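Kynurenine formamidase (Bacillus anthracis, PDB 4CO9) catalyses the zinc-dependent hydrolysis of N-formyl-L-kynurenine to L-kynurenine and formate in the kynurenine pathway of tryptophan degradation. Local coordinates at residues Gly54-Ala59 and Leu174-Leu179; Trp8-Gln13 and Pro203-Ile208; Glu107-Arg112 and Arg143-Asp148; Val77-Thr82 and Ile190-Ala195. All coordinates share one frame; numbering follows the deposited sequence. Where two conformers were deposited one is given.

Contact 1: residues Gly54-Ala59 and Leu174-Leu179; sequences GTHIDA and LENVVL. With ZN (zinc ion), chain P; ZN (zinc ion), chain O.
The binuclear zinc site is built here, where His-56 and Asp-58 of one strand meet Glu-175 of its antiparallel neighbour. Asp-58 bridges the metals, OD1 to the chain P zinc at 2.1 Å and OD2 to the chain O zinc at 2.0 Å. Glu-175 OE1 binds both metals, and Glu-175 OE2 adds a second bond, at 2.1 Å, to the chain O zinc. The two carboxylates cross with planes 83° apart. His-56 NE2 binds the chain P zinc at 2.3 Å, and water 1 lies 2.0 Å from each metal. His-52 completes the chain P site and His-163 the chain O site. Strands 56-58 and 172-175 put His-56 and Glu-175 on one face of the mixed sheet, with the end of Asp-58 beside them. Glu-175 N bonds His-56 O at 2.8 Å. His-56 CG sits between the backbone N and carbonyl carbon (chi1 71°), which brings the ring round to zinc and Gly-54 O. His-56 ND1 donates in the ring plane to Gly-54 O at 2.8 Å, which would hold the ring's rotation. Asn-176 ND2 reaches this oxygen from the opposite face. Thr-55 OG1 donates to Asn-176 O. Across the sheet, Ile-57 CG2 packs on Leu-174 CD1.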
loop_
_atom_site.group_PDB
_atom_site.type_symbol
_atom_site.label_atom_id
_atom_site.label_comp_id
_atom_site.label_asym_id
_atom_site.label_seq_id
_atom_site.Cartn_x
_atom_site.Cartn_y
_atom_site.Cartn_z
ATOM N N GLY C 54 -8.671 -1.969 9.074
ATOM C CA GLY C 54 -9.043 -1.168 7.935
ATOM C C GLY C 54 -9.095 -2.024 6.698
ATOM O O GLY C 54 -9.263 -3.246 6.775
ATOM N N THR C 55 -8.904 -1.387 5.556
ATOM C CA THR C 55 -8.948 -2.060 4.277
ATOM C C THR C 55 -7.667 -2.868 4.129
ATOM O O THR C 55 -6.568 -2.321 4.232
ATOM C CB THR C 55 -9.090 -1.025 3.153
ATOM O OG1 THR C 55 -10.215 -0.187 3.445
ATOM C CG2 THR C 55 -9.309 -1.700 1.819
ATOM N N HIS C 56 -7.793 -4.172 3.890
ATOM C CA HIS C 56 -6.625 -5.022 3.871
ATOM C C HIS C 56 -6.889 -6.321 3.130
ATOM O O HIS C 56 -8.043 -6.668 2.859
ATOM C CB HIS C 56 -6.200 -5.340 5.310
ATOM C CG HIS C 56 -7.133 -6.261 6.012
ATOM N ND1 HIS C 56 -8.289 -5.819 6.619
ATOM C CD2 HIS C 56 -7.095 -7.601 6.193
ATOM C CE1 HIS C 56 -8.906 -6.845 7.172
ATOM N NE2 HIS C 56 -8.207 -7.936 6.920
ATOM N N ILE C 57 -5.817 -7.037 2.830
ATOM C CA ILE C 57 -5.910 -8.334 2.183
ATOM C C ILE C 57 -5.392 -9.416 3.124
ATOM O O ILE C 57 -4.498 -9.165 3.937
ATOM C CB ILE C 57 -5.169 -8.362 0.815
ATOM C CG1 ILE C 57 -3.650 -8.170 0.963
ATOM C CG2 ILE C 57 -5.755 -7.307 -0.103
ATOM C CD1 ILE C 57 -2.862 -9.478 1.036
ATOM N N ASP C 58 -5.965 -10.611 2.995
ATOM C CA ASP C 58 -5.538 -11.791 3.745
ATOM C C ASP C 58 -4.603 -12.652 2.900
ATOM O O ASP C 58 -4.858 -12.870 1.717
ATOM C CB ASP C 58 -6.714 -12.684 4.090
ATOM C CG ASP C 58 -7.675 -12.066 5.058
ATOM O OD1 ASP C 58 -7.371 -11.042 5.698
ATOM O OD2 ASP C 58 -8.785 -12.634 5.169
ATOM N N ALA C 59 -3.528 -13.143 3.508
ATOM C CA ALA C 59 -2.703 -14.186 2.889
ATOM C C ALA C 59 -3.181 -15.533 3.440
ATOM O O ALA C 59 -3.762 -15.574 4.523
ATOM C CB ALA C 59 -1.242 -13.976 3.223
ATOM N N LEU C 174 -10.009 -9.585 -0.169
ATOM C CA LEU C 174 -9.874 -8.190 0.198
ATOM C C LEU C 174 -11.043 -7.835 1.099
ATOM O O LEU C 174 -12.192 -8.080 0.744
ATOM C CB LEU C 174 -9.876 -7.351 -1.083
ATOM C CG LEU C 174 -10.049 -5.842 -1.000
ATOM C CD1 LEU C 174 -8.935 -5.209 -0.173
ATOM C CD2 LEU C 174 -10.089 -5.260 -2.400
ATOM N N GLU C 175 -10.757 -7.273 2.268
ATOM C CA GLU C 175 -11.771 -6.981 3.274
ATOM C C GLU C 175 -11.794 -5.501 3.648
ATOM O O GLU C 175 -10.796 -4.786 3.477
ATOM C CB GLU C 175 -11.539 -7.850 4.517
ATOM C CG GLU C 175 -11.894 -9.307 4.277
ATOM C CD GLU C 175 -11.245 -10.277 5.248
ATOM O OE1 GLU C 175 -10.233 -9.915 5.889
ATOM O OE2 GLU C 175 -11.757 -11.429 5.353
ATOM N N ASN C 176 -12.954 -5.049 4.128
ATOM C CA ASN C 176 -13.167 -3.669 4.573
ATOM C C ASN C 176 -13.000 -2.590 3.497
ATOM O O ASN C 176 -12.553 -1.486 3.791
ATOM C CB ASN C 176 -12.274 -3.339 5.780
ATOM C CG ASN C 176 -12.794 -3.928 7.081
ATOM O OD1 ASN C 176 -13.992 -4.141 7.249
ATOM N ND2 ASN C 176 -11.892 -4.170 8.018
ATOM N N VAL C 177 -13.368 -2.881 2.261
ATOM C CA VAL C 177 -13.472 -1.800 1.281
ATOM C C VAL C 177 -14.682 -0.924 1.626
ATOM O O VAL C 177 -15.576 -1.367 2.334
ATOM C CB VAL C 177 -13.538 -2.275 -0.188
ATOM C CG1 VAL C 177 -12.186 -2.811 -0.637
ATOM C CG2 VAL C 177 -14.641 -3.302 -0.418
ATOM N N VAL C 178 -14.655 0.313 1.152
ATOM C CA VAL C 178 -15.711 1.294 1.391
ATOM C C VAL C 178 -16.379 1.588 0.061
ATOM O O VAL C 178 -15.753 2.146 -0.838
ATOM C CB VAL C 178 -15.117 2.596 1.930
ATOM C CG1 VAL C 178 -16.216 3.602 2.247
ATOM C CG2 VAL C 178 -14.262 2.312 3.153
ATOM N N LEU C 179 -17.640 1.183 -0.073
ATOM C CA LEU C 179 -18.303 1.214 -1.365
ATOM C C LEU C 179 -19.615 2.004 -1.413
ATOM O O LEU C 179 -20.244 2.058 -2.457
ATOM C CB LEU C 179 -18.572 -0.227 -1.834
ATOM C CG LEU C 179 -17.377 -1.158 -2.016
ATOM C CD1 LEU C 179 -17.866 -2.541 -2.418
ATOM C CD2 LEU C 179 -16.384 -0.618 -3.035
HETATM ZN ZN ZN P . -8.327 -10.179 7.325
HETATM ZN ZN ZN O . -10.279 -12.438 6.475
HETATM O O HOH W 1 -9.284 -11.809 8.124
HETATM O O HOH W 2 -11.953 -12.400 8.374
#

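Contact 2: residues Trp8-Gln13 and Pro203-Ile208; sequences WIDISQ and PVRAVI
Asp-10 and Arg-205 meet at about a right angle, with carboxylate and guanidinium planes 59° apart. The arginine holds each oxygen with a different nitrogen. Arg-205 NE donates to Asp-10 OD1 at 3.2 Å, and Arg-205 NH2 forms the salt bridge to Asp-10 OD2 at 2.9 Å. Both oxygens lie near the guanidinium plane, but both are met from above the carboxylate plane. A bend at chi2 (69°) turns the arginine chain back toward the aspartate. Its NH1 bonds Pro-193 O of the second subunit. Asp-10 OD1 also accepts from Ser-12 N, an Asx turn, on the face opposite Arg-205 NE. Ser-12 OG sits at the edge of the guanidinium, 3.5 Å from Arg-205 CD. Ser-12 OG donates to Ala-206 O at 2.9 Å. Ile-11 N reaches the same carbonyl from its other face. The apolar side chains also cross. Ile-11 stands at about a right angle to Ile-208, with CD1 of Ile-11 3.8 Å from CG2 of Ile-208. Trp-8 crosses Val-207 likewise, and Trp-8 CE3 lies 3.6 Å from CG2 of Val-207. Trp-8 packs further on Val-79 of the second subunit. Ile-9 and Ile-208 exchange two backbone bonds as a hydrogen-bonded antiparallel pair. This is the edge of the mixed sheet within this chain, where the short strand 9-10 lies against strand 207-210 beside the dimer interface.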
loop_
_atom_site.group_PDB
_atom_site.type_symbol
_atom_site.label_atom_id
_atom_site.label_comp_id
_atom_site.label_asym_id
_atom_site.label_seq_id
_atom_site.Cartn_x
_atom_site.Cartn_y
_atom_site.Cartn_z
ATOM N N TRP C 8 -8.916 8.454 -9.934
ATOM C CA TRP C 8 -8.958 7.373 -8.975
ATOM C C TRP C 8 -9.820 7.790 -7.795
ATOM O O TRP C 8 -9.769 8.933 -7.364
ATOM C CB TRP C 8 -7.541 7.020 -8.514
ATOM C CG TRP C 8 -6.768 6.451 -9.614
ATOM C CD1 TRP C 8 -5.918 7.110 -10.453
ATOM C CD2 TRP C 8 -6.836 5.108 -10.079
ATOM N NE1 TRP C 8 -5.432 6.250 -11.407
ATOM C CE2 TRP C 8 -5.988 5.014 -11.206
ATOM C CE3 TRP C 8 -7.538 3.971 -9.661
ATOM C CZ2 TRP C 8 -5.799 3.831 -11.890
ATOM C CZ3 TRP C 8 -7.350 2.795 -10.347
ATOM C CH2 TRP C 8 -6.486 2.733 -11.452
ATOM N N ILE C 9 -10.622 6.854 -7.301
ATOM C CA ILE C 9 -11.504 7.055 -6.161
ATOM C C ILE C 9 -11.032 6.193 -4.994
ATOM O O ILE C 9 -10.856 4.994 -5.145
ATOM C CB ILE C 9 -12.947 6.646 -6.500
ATOM C CG1 ILE C 9 -13.459 7.476 -7.687
ATOM C CG2 ILE C 9 -13.884 6.831 -5.309
ATOM C CD1 ILE C 9 -14.668 6.840 -8.356
ATOM N N ASP C 10 -10.873 6.811 -3.828
ATOM C CA ASP C 10 -10.467 6.106 -2.611
ATOM C C ASP C 10 -11.607 5.226 -2.102
ATOM O O ASP C 10 -12.724 5.714 -1.885
ATOM C CB ASP C 10 -10.081 7.145 -1.551
ATOM C CG ASP C 10 -9.342 6.562 -0.359
ATOM O OD1 ASP C 10 -9.066 5.340 -0.328
ATOM O OD2 ASP C 10 -9.019 7.350 0.563
ATOM N N ILE C 11 -11.341 3.932 -1.926
ATOM C CA ILE C 11 -12.309 3.037 -1.285
ATOM C C ILE C 11 -11.713 2.362 -0.044
ATOM O O ILE C 11 -12.088 1.239 0.307
ATOM C CB ILE C 11 -12.895 2.000 -2.274
ATOM C CG1 ILE C 11 -11.804 1.142 -2.920
ATOM C CG2 ILE C 11 -13.701 2.724 -3.337
ATOM C CD1 ILE C 11 -12.328 -0.149 -3.512
ATOM N N SER C 12 -10.789 3.066 0.607
ATOM C CA SER C 12 -10.131 2.580 1.809
ATOM C C SER C 12 -10.676 3.269 3.063
ATOM O O SER C 12 -11.110 4.415 3.012
ATOM C CB SER C 12 -8.631 2.834 1.734
ATOM O OG SER C 12 -8.067 2.283 0.556
ATOM N N GLN C 13 -10.652 2.549 4.181
ATOM C CA GLN C 13 -11.016 3.119 5.476
ATOM C C GLN C 13 -9.871 3.970 6.042
ATOM O O GLN C 13 -8.732 3.531 6.052
ATOM C CB GLN C 13 -11.365 2.006 6.462
ATOM C CG GLN C 13 -12.619 1.226 6.114
ATOM C CD GLN C 13 -13.004 0.195 7.145
ATOM O OE1 GLN C 13 -12.202 -0.198 7.984
ATOM N NE2 GLN C 13 -14.252 -0.254 7.093
ATOM N N PRO C 203 -2.349 -4.418 5.286
ATOM C CA PRO C 203 -3.181 -3.279 4.906
ATOM C C PRO C 203 -2.830 -2.842 3.491
ATOM O O PRO C 203 -1.695 -3.045 3.029
ATOM C CB PRO C 203 -2.804 -2.180 5.919
ATOM C CG PRO C 203 -1.544 -2.617 6.532
ATOM C CD PRO C 203 -1.436 -4.117 6.396
ATOM N N VAL C 204 -3.812 -2.264 2.813
ATOM C CA VAL C 204 -3.646 -1.788 1.448
ATOM C C VAL C 204 -4.347 -0.456 1.287
ATOM O O VAL C 204 -5.219 -0.093 2.093
ATOM C CB VAL C 204 -4.230 -2.772 0.410
ATOM C CG1 VAL C 204 -3.620 -4.154 0.571
ATOM C CG2 VAL C 204 -5.750 -2.835 0.495
ATOM N N ARG C 205 -3.941 0.287 0.260
ATOM C CA ARG C 205 -4.720 1.429 -0.183
ATOM C C ARG C 205 -5.479 0.969 -1.406
ATOM O O ARG C 205 -4.901 0.821 -2.488
ATOM C CB ARG C 205 -3.842 2.625 -0.524
ATOM C CG ARG C 205 -4.635 3.905 -0.790
ATOM C CD ARG C 205 -5.273 4.403 0.490
ATOM N NE ARG C 205 -5.997 5.660 0.348
ATOM C CZ ARG C 205 -5.448 6.870 0.364
ATOM N NH1 ARG C 205 -4.132 7.038 0.457
ATOM N NH2 ARG C 205 -6.226 7.928 0.252
ATOM N N ALA C 206 -6.754 0.672 -1.215
ATOM C CA ALA C 206 -7.609 0.283 -2.306
ATOM C C ALA C 206 -8.213 1.519 -2.944
ATOM O O ALA C 206 -8.812 2.359 -2.258
ATOM C CB ALA C 206 -8.699 -0.663 -1.826
ATOM N N VAL C 207 -8.032 1.628 -4.259
ATOM C CA VAL C 207 -8.638 2.683 -5.057
ATOM C C VAL C 207 -9.210 2.095 -6.343
ATOM O O VAL C 207 -8.766 1.046 -6.808
ATOM C CB VAL C 207 -7.617 3.790 -5.428
ATOM C CG1 VAL C 207 -7.017 4.410 -4.184
ATOM C CG2 VAL C 207 -6.509 3.242 -6.319
ATOM N N ILE C 208 -10.155 2.817 -6.945
ATOM C CA ILE C 208 -10.766 2.403 -8.212
ATOM C C ILE C 208 -10.950 3.582 -9.167
ATOM O O ILE C 208 -11.120 4.722 -8.729
ATOM C CB ILE C 208 -12.149 1.725 -8.003
ATOM C CG1 ILE C 208 -13.121 2.645 -7.239
ATOM C CG2 ILE C 208 -11.968 0.395 -7.295
ATOM C CD1 ILE C 208 -14.529 2.087 -7.085
#

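Contact 3: residues Glu107-Arg112 and Arg143-Asp148; sequences ERLLLR and RLIGVD
Leu-109 and Ile-145 run alongside each other in the tight middle of strands 108-112 and 144-147. These are adjacent parallel strands of the mixed sheet, joined by a beta-alpha-beta crossover through helix 133-140. CD1 of Ile-145 touches CD2 of Leu-109 at 3.8 Å and CG of Leu-111 at 3.9 Å. With CG1 set opposite the backbone N (chi1 -168°), Ile-145 sends this methyl across to the neighbouring strand. Leu-137 of the crossover helix packs on both Leu-109 and Ile-145. On the other face, Leu-110 CD2 rests 3.8 Å from Gly-146 CA. The backbone ladder is regular here. Gly-146 N bonds Leu-109 O at 2.9 Å, and Gly-146 O accepts from Leu-111 N at 2.8 Å. One end is looser. Asp-148 N reaches Leu-111 O only by a weak bond of 3.5 Å. Its carboxylate turns instead to Thr-113 and Ser-114. At the other end the backbone bond is firm, Arg-143 N to Glu-107 O at 2.8 Å, but both side chains are partly exposed. Arg-108 NH1 makes a salt bridge to Glu-107 OE1 at 2.9 Å. Its guanidinium also bonds the carbonyls of Gln-76, Val-77 and Pro-81, so the buried arginine's charge is probably well compensated.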
loop_
_atom_site.group_PDB
_atom_site.type_symbol
_atom_site.label_atom_id
_atom_site.label_comp_id
_atom_site.label_asym_id
_atom_site.label_seq_id
_atom_site.Cartn_x
_atom_site.Cartn_y
_atom_site.Cartn_z
ATOM N N GLU C 107 -12.704 -10.624 -13.713
ATOM C CA GLU C 107 -11.496 -11.142 -13.040
ATOM C C GLU C 107 -11.471 -10.806 -11.534
ATOM O O GLU C 107 -10.818 -11.492 -10.748
ATOM C CB GLU C 107 -10.239 -10.563 -13.711
ATOM C CG GLU C 107 -10.007 -10.842 -15.208
ATOM C CD GLU C 107 -9.042 -9.840 -15.835
ATOM O OE1 GLU C 107 -8.083 -9.391 -15.159
ATOM O OE2 GLU C 107 -9.251 -9.482 -17.011
ATOM N N ARG C 108 -12.143 -9.729 -11.140
ATOM C CA ARG C 108 -12.142 -9.253 -9.752
ATOM C C ARG C 108 -13.540 -8.767 -9.439
ATOM O O ARG C 108 -14.135 -8.087 -10.258
ATOM C CB ARG C 108 -11.151 -8.100 -9.578
ATOM C CG ARG C 108 -9.719 -8.459 -9.917
ATOM C CD ARG C 108 -8.763 -7.286 -10.016
ATOM N NE ARG C 108 -7.513 -7.812 -10.557
ATOM C CZ ARG C 108 -7.302 -8.094 -11.840
ATOM N NH1 ARG C 108 -8.226 -7.836 -12.769
ATOM N NH2 ARG C 108 -6.139 -8.623 -12.202
ATOM N N LEU C 109 -14.057 -9.111 -8.263
ATOM C CA LEU C 109 -15.427 -8.785 -7.918
ATOM C C LEU C 109 -15.510 -8.196 -6.525
ATOM O O LEU C 109 -15.016 -8.798 -5.574
ATOM C CB LEU C 109 -16.285 -10.051 -8.006
ATOM C CG LEU C 109 -17.770 -9.914 -7.711
ATOM C CD1 LEU C 109 -18.436 -9.073 -8.792
ATOM C CD2 LEU C 109 -18.427 -11.286 -7.652
ATOM N N LEU C 110 -16.087 -6.999 -6.421
ATOM C CA LEU C 110 -16.336 -6.357 -5.124
ATOM C C LEU C 110 -17.812 -6.409 -4.807
ATOM O O LEU C 110 -18.650 -6.066 -5.650
ATOM C CB LEU C 110 -15.851 -4.907 -5.108
ATOM C CG LEU C 110 -14.424 -4.650 -5.574
ATOM C CD1 LEU C 110 -14.049 -3.185 -5.464
ATOM C CD2 LEU C 110 -13.422 -5.507 -4.810
ATOM N N LEU C 111 -18.122 -6.824 -3.583
ATOM C CA LEU C 111 -19.485 -6.990 -3.110
ATOM C C LEU C 111 -19.850 -5.893 -2.119
ATOM O O LEU C 111 -19.240 -5.788 -1.052
ATOM C CB LEU C 111 -19.638 -8.356 -2.438
ATOM C CG LEU C 111 -19.186 -9.590 -3.206
ATOM C CD1 LEU C 111 -19.465 -10.854 -2.401
ATOM C CD2 LEU C 111 -19.890 -9.673 -4.546
ATOM N N ARG C 112 -20.831 -5.065 -2.485
ATOM C CA ARG C 112 -21.392 -4.080 -1.579
ATOM C C ARG C 112 -22.541 -4.703 -0.787
ATOM O O ARG C 112 -23.620 -4.934 -1.333
ATOM C CB ARG C 112 -21.911 -2.840 -2.333
ATOM C CG ARG C 112 -22.220 -1.671 -1.407
ATOM C CD ARG C 112 -23.025 -0.527 -2.035
ATOM N NE ARG C 112 -22.380 0.055 -3.212
ATOM C CZ ARG C 112 -22.590 -0.365 -4.454
ATOM N NH1 ARG C 112 -23.466 -1.345 -4.709
ATOM N NH2 ARG C 112 -21.936 0.201 -5.451
ATOM N N ARG C 143 -10.448 -14.034 -9.745
ATOM C CA ARG C 143 -9.232 -14.252 -8.968
ATOM C C ARG C 143 -9.202 -13.491 -7.645
ATOM O O ARG C 143 -8.342 -13.750 -6.806
ATOM C CB ARG C 143 -8.013 -13.841 -9.781
ATOM C CG ARG C 143 -7.880 -14.513 -11.135
ATOM C CD ARG C 143 -6.759 -13.853 -11.918
ATOM N NE ARG C 143 -5.451 -14.363 -11.501
ATOM C CZ ARG C 143 -4.289 -13.757 -11.726
ATOM N NH1 ARG C 143 -4.253 -12.597 -12.359
ATOM N NH2 ARG C 143 -3.155 -14.312 -11.307
ATOM N N LEU C 144 -10.112 -12.550 -7.465
ATOM C CA LEU C 144 -10.156 -11.758 -6.245
ATOM C C LEU C 144 -11.589 -11.402 -5.914
ATOM O O LEU C 144 -12.357 -10.984 -6.775
ATOM C CB LEU C 144 -9.324 -10.483 -6.412
ATOM C CG LEU C 144 -9.426 -9.432 -5.303
ATOM C CD1 LEU C 144 -8.629 -9.757 -4.053
ATOM C CD2 LEU C 144 -9.004 -8.070 -5.816
ATOM N N ILE C 145 -11.925 -11.560 -4.639
ATOM C CA ILE C 145 -13.206 -11.160 -4.101
ATOM C C ILE C 145 -12.952 -10.147 -2.995
ATOM O O ILE C 145 -12.060 -10.332 -2.147
ATOM C CB ILE C 145 -14.025 -12.383 -3.609
ATOM C CG1 ILE C 145 -15.471 -12.001 -3.322
ATOM C CG2 ILE C 145 -13.436 -13.010 -2.352
ATOM C CD1 ILE C 145 -16.326 -11.930 -4.554
ATOM N N GLY C 146 -13.725 -9.059 -3.031
ATOM C CA GLY C 146 -13.642 -8.021 -2.016
ATOM C C GLY C 146 -14.994 -7.811 -1.378
ATOM O O GLY C 146 -16.016 -7.908 -2.064
ATOM N N VAL C 147 -15.000 -7.548 -0.076
ATOM C CA VAL C 147 -16.214 -7.265 0.666
ATOM C C VAL C 147 -16.088 -5.994 1.508
ATOM O O VAL C 147 -14.987 -5.643 1.957
ATOM C CB VAL C 147 -16.627 -8.453 1.570
ATOM C CG1 VAL C 147 -17.006 -9.643 0.713
ATOM C CG2 VAL C 147 -15.525 -8.825 2.549
ATOM N N ASP C 148 -17.213 -5.313 1.725
ATOM C CA ASP C 148 -17.222 -4.085 2.526
ATOM C C ASP C 148 -17.476 -4.343 4.008
ATOM O O ASP C 148 -18.051 -3.502 4.700
ATOM C CB ASP C 148 -18.228 -3.073 1.964
ATOM C CG ASP C 148 -19.656 -3.586 1.967
ATOM O OD1 ASP C 148 -19.875 -4.785 2.243
ATOM O OD2 ASP C 148 -20.568 -2.786 1.656
#

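Contact 4: residues Val77-Thr82 and Ile190-Ala195; sequences VYVGPT and IALPLA
Val-79 and Ile-190 form a non-hydrogen-bonded antiparallel pair, with CA atoms 4.6 Å apart, and beside it Ala-191 N bonds Tyr-78 O at 2.9 Å. The contact lies where strand 185-190 of the mixed sheet runs out into a loop. The facing chain turns a corner at Gly-80 before it continues along strand 81-86. The side chains of Val-79 and Ile-190 extend in the same direction, with CG1 of each 4.2 Å apart. Val-79 CG1 is anti to the backbone N (chi1 -175°), and the other branch serves a second partner. Val-79 CG2 meets CD2 of Leu-192 at 3.8 Å, and these side chains cross at a slant. Ile-190 and Leu-192 both continue into the dimer interface. Ile-190 packs on Ile-190, and Leu-192 on Val-207, of the second subunit. Tyr-78 turns toward the loop, and its ring is met on both faces. Val-77 CG1 lies over the centre of one face, 4.2 Å above the plane of the Tyr-78 ring. Pro-193 CD lies over the other face, off toward the rim, 4.0 Å from the centroid of the Tyr-78 ring, a CH-pi contact. The hydroxyl of Tyr-78 bonds His-172 ND1, which ties the ring to strand 172-175. Ala-191 O is buried without a polar partner, and its nearest neighbours on Tyr-78 are CB and CD1, each at 3.4 Å.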
loop_
_atom_site.group_PDB
_atom_site.type_symbol
_atom_site.label_atom_id
_atom_site.label_comp_id
_atom_site.label_asym_id
_atom_site.label_seq_id
_atom_site.Cartn_x
_atom_site.Cartn_y
_atom_site.Cartn_z
ATOM N N VAL C 77 -2.801 -10.114 -9.382
ATOM C CA VAL C 77 -4.132 -10.339 -8.866
ATOM C C VAL C 77 -4.773 -9.060 -8.333
ATOM O O VAL C 77 -5.991 -8.853 -8.461
ATOM C CB VAL C 77 -4.098 -11.393 -7.739
ATOM C CG1 VAL C 77 -5.442 -11.479 -7.029
ATOM C CG2 VAL C 77 -3.742 -12.759 -8.303
ATOM N N TYR C 78 -3.941 -8.185 -7.780
ATOM C CA TYR C 78 -4.434 -7.027 -7.040
ATOM C C TYR C 78 -4.507 -5.726 -7.851
ATOM O O TYR C 78 -4.785 -4.675 -7.280
ATOM C CB TYR C 78 -3.567 -6.825 -5.796
ATOM C CG TYR C 78 -3.599 -8.004 -4.873
ATOM C CD1 TYR C 78 -4.619 -8.144 -3.940
ATOM C CD2 TYR C 78 -2.647 -9.010 -4.957
ATOM C CE1 TYR C 78 -4.672 -9.244 -3.089
ATOM C CE2 TYR C 78 -2.692 -10.116 -4.120
ATOM C CZ TYR C 78 -3.710 -10.225 -3.179
ATOM O OH TYR C 78 -3.769 -11.320 -2.336
ATOM N N VAL C 79 -4.243 -5.794 -9.163
ATOM C CA VAL C 79 -4.385 -4.643 -10.039
ATOM C C VAL C 79 -5.099 -5.073 -11.312
ATOM O O VAL C 79 -4.633 -5.976 -12.004
ATOM C CB VAL C 79 -3.017 -4.050 -10.438
ATOM C CG1 VAL C 79 -3.210 -2.780 -11.262
ATOM C CG2 VAL C 79 -2.179 -3.742 -9.200
ATOM N N GLY C 80 -6.181 -4.386 -11.658
ATOM C CA GLY C 80 -6.831 -4.626 -12.941
ATOM C C GLY C 80 -8.336 -4.483 -12.900
ATOM O O GLY C 80 -8.895 -4.049 -11.886
ATOM N N PRO C 81 -9.002 -4.831 -14.018
ATOM C CA PRO C 81 -10.443 -4.676 -14.148
ATOM C C PRO C 81 -11.186 -5.349 -13.014
ATOM O O PRO C 81 -10.815 -6.448 -12.595
ATOM C CB PRO C 81 -10.749 -5.366 -15.488
ATOM C CG PRO C 81 -9.506 -5.178 -16.275
ATOM C CD PRO C 81 -8.393 -5.323 -15.271
ATOM N N THR C 82 -12.209 -4.669 -12.521
ATOM C CA THR C 82 -13.027 -5.161 -11.427
ATOM C C THR C 82 -14.463 -4.787 -11.690
ATOM O O THR C 82 -14.745 -3.769 -12.320
ATOM C CB THR C 82 -12.679 -4.621 -9.998
ATOM O OG1 THR C 82 -13.333 -5.415 -8.994
ATOM C CG2 THR C 82 -13.160 -3.206 -9.785
ATOM N N ILE C 190 -6.967 -1.018 -7.832
ATOM C CA ILE C 190 -5.631 -1.212 -7.273
ATOM C C ILE C 190 -5.804 -1.486 -5.781
ATOM O O ILE C 190 -6.443 -0.705 -5.069
ATOM C CB ILE C 190 -4.746 0.032 -7.435
ATOM C CG1 ILE C 190 -4.611 0.412 -8.922
ATOM C CG2 ILE C 190 -3.370 -0.215 -6.822
ATOM C CD1 ILE C 190 -4.016 1.784 -9.138
ATOM N N ALA C 191 -5.218 -2.579 -5.305
ATOM C CA ALA C 191 -5.283 -2.917 -3.883
ATOM C C ALA C 191 -4.085 -3.767 -3.461
ATOM O O ALA C 191 -4.226 -4.927 -3.091
ATOM C CB ALA C 191 -6.588 -3.624 -3.575
ATOM N N LEU C 192 -2.895 -3.172 -3.532
ATOM C CA LEU C 192 -1.652 -3.929 -3.453
ATOM C C LEU C 192 -1.189 -4.156 -2.021
ATOM O O LEU C 192 -1.126 -3.208 -1.240
ATOM C CB LEU C 192 -0.540 -3.198 -4.212
ATOM C CG LEU C 192 -0.579 -3.305 -5.737
ATOM C CD1 LEU C 192 0.153 -2.132 -6.361
ATOM C CD2 LEU C 192 0.026 -4.621 -6.194
ATOM N N PRO C 193 -0.824 -5.402 -1.679
ATOM C CA PRO C 193 -0.211 -5.613 -0.361
ATOM C C PRO C 193 1.184 -5.027 -0.296
ATOM O O PRO C 193 1.882 -4.961 -1.317
ATOM C CB PRO C 193 -0.127 -7.131 -0.223
ATOM C CG PRO C 193 -0.330 -7.701 -1.578
ATOM C CD PRO C 193 -0.923 -6.642 -2.470
ATOM N N LEU C 194 1.586 -4.615 0.899
ATOM C CA LEU C 194 2.964 -4.277 1.156
ATOM C C LEU C 194 3.823 -5.524 0.964
ATOM O O LEU C 194 3.324 -6.649 1.042
ATOM C CB LEU C 194 3.113 -3.728 2.578
ATOM C CG LEU C 194 2.333 -2.439 2.890
ATOM C CD1 LEU C 194 2.575 -2.041 4.340
ATOM C CD2 LEU C 194 2.756 -1.307 1.967
ATOM N N ALA C 195 5.114 -5.328 0.712
ATOM C CA ALA C 195 6.011 -6.436 0.400
ATOM C C ALA C 195 6.457 -7.193 1.661
ATOM O O ALA C 195 7.635 -7.312 1.926
ATOM C CB ALA C 195 7.215 -5.918 -0.371
#

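All four contacts reach one mixed sheet, and contact 1 carries the zinc site. Contact 3 lies beside it, centres about 10 Å apart. Leu-174 links them, its N 2.9 Å from Ile-145 O and its O 3.0 Å from Val-147 N. Val-147 also packs on the zinc ligand Glu-175. Contact 2 adjoins contact 1 through Thr-55, whose OG1 is 2.9 Å from Gln-13 N. Contact 4 packs against the face of contact 1 turned from the metals. There CG2 of Ile-57 lies 3.7 Å from CE1 of Tyr-78. Contacts 2 and 4 join through Val-207 O and Ile-190 N, 2.9 Å apart, and both touch the second subunit. Arg-108 NE, 2.8 Å from Val-77 O, ties contact 3 to contact 4.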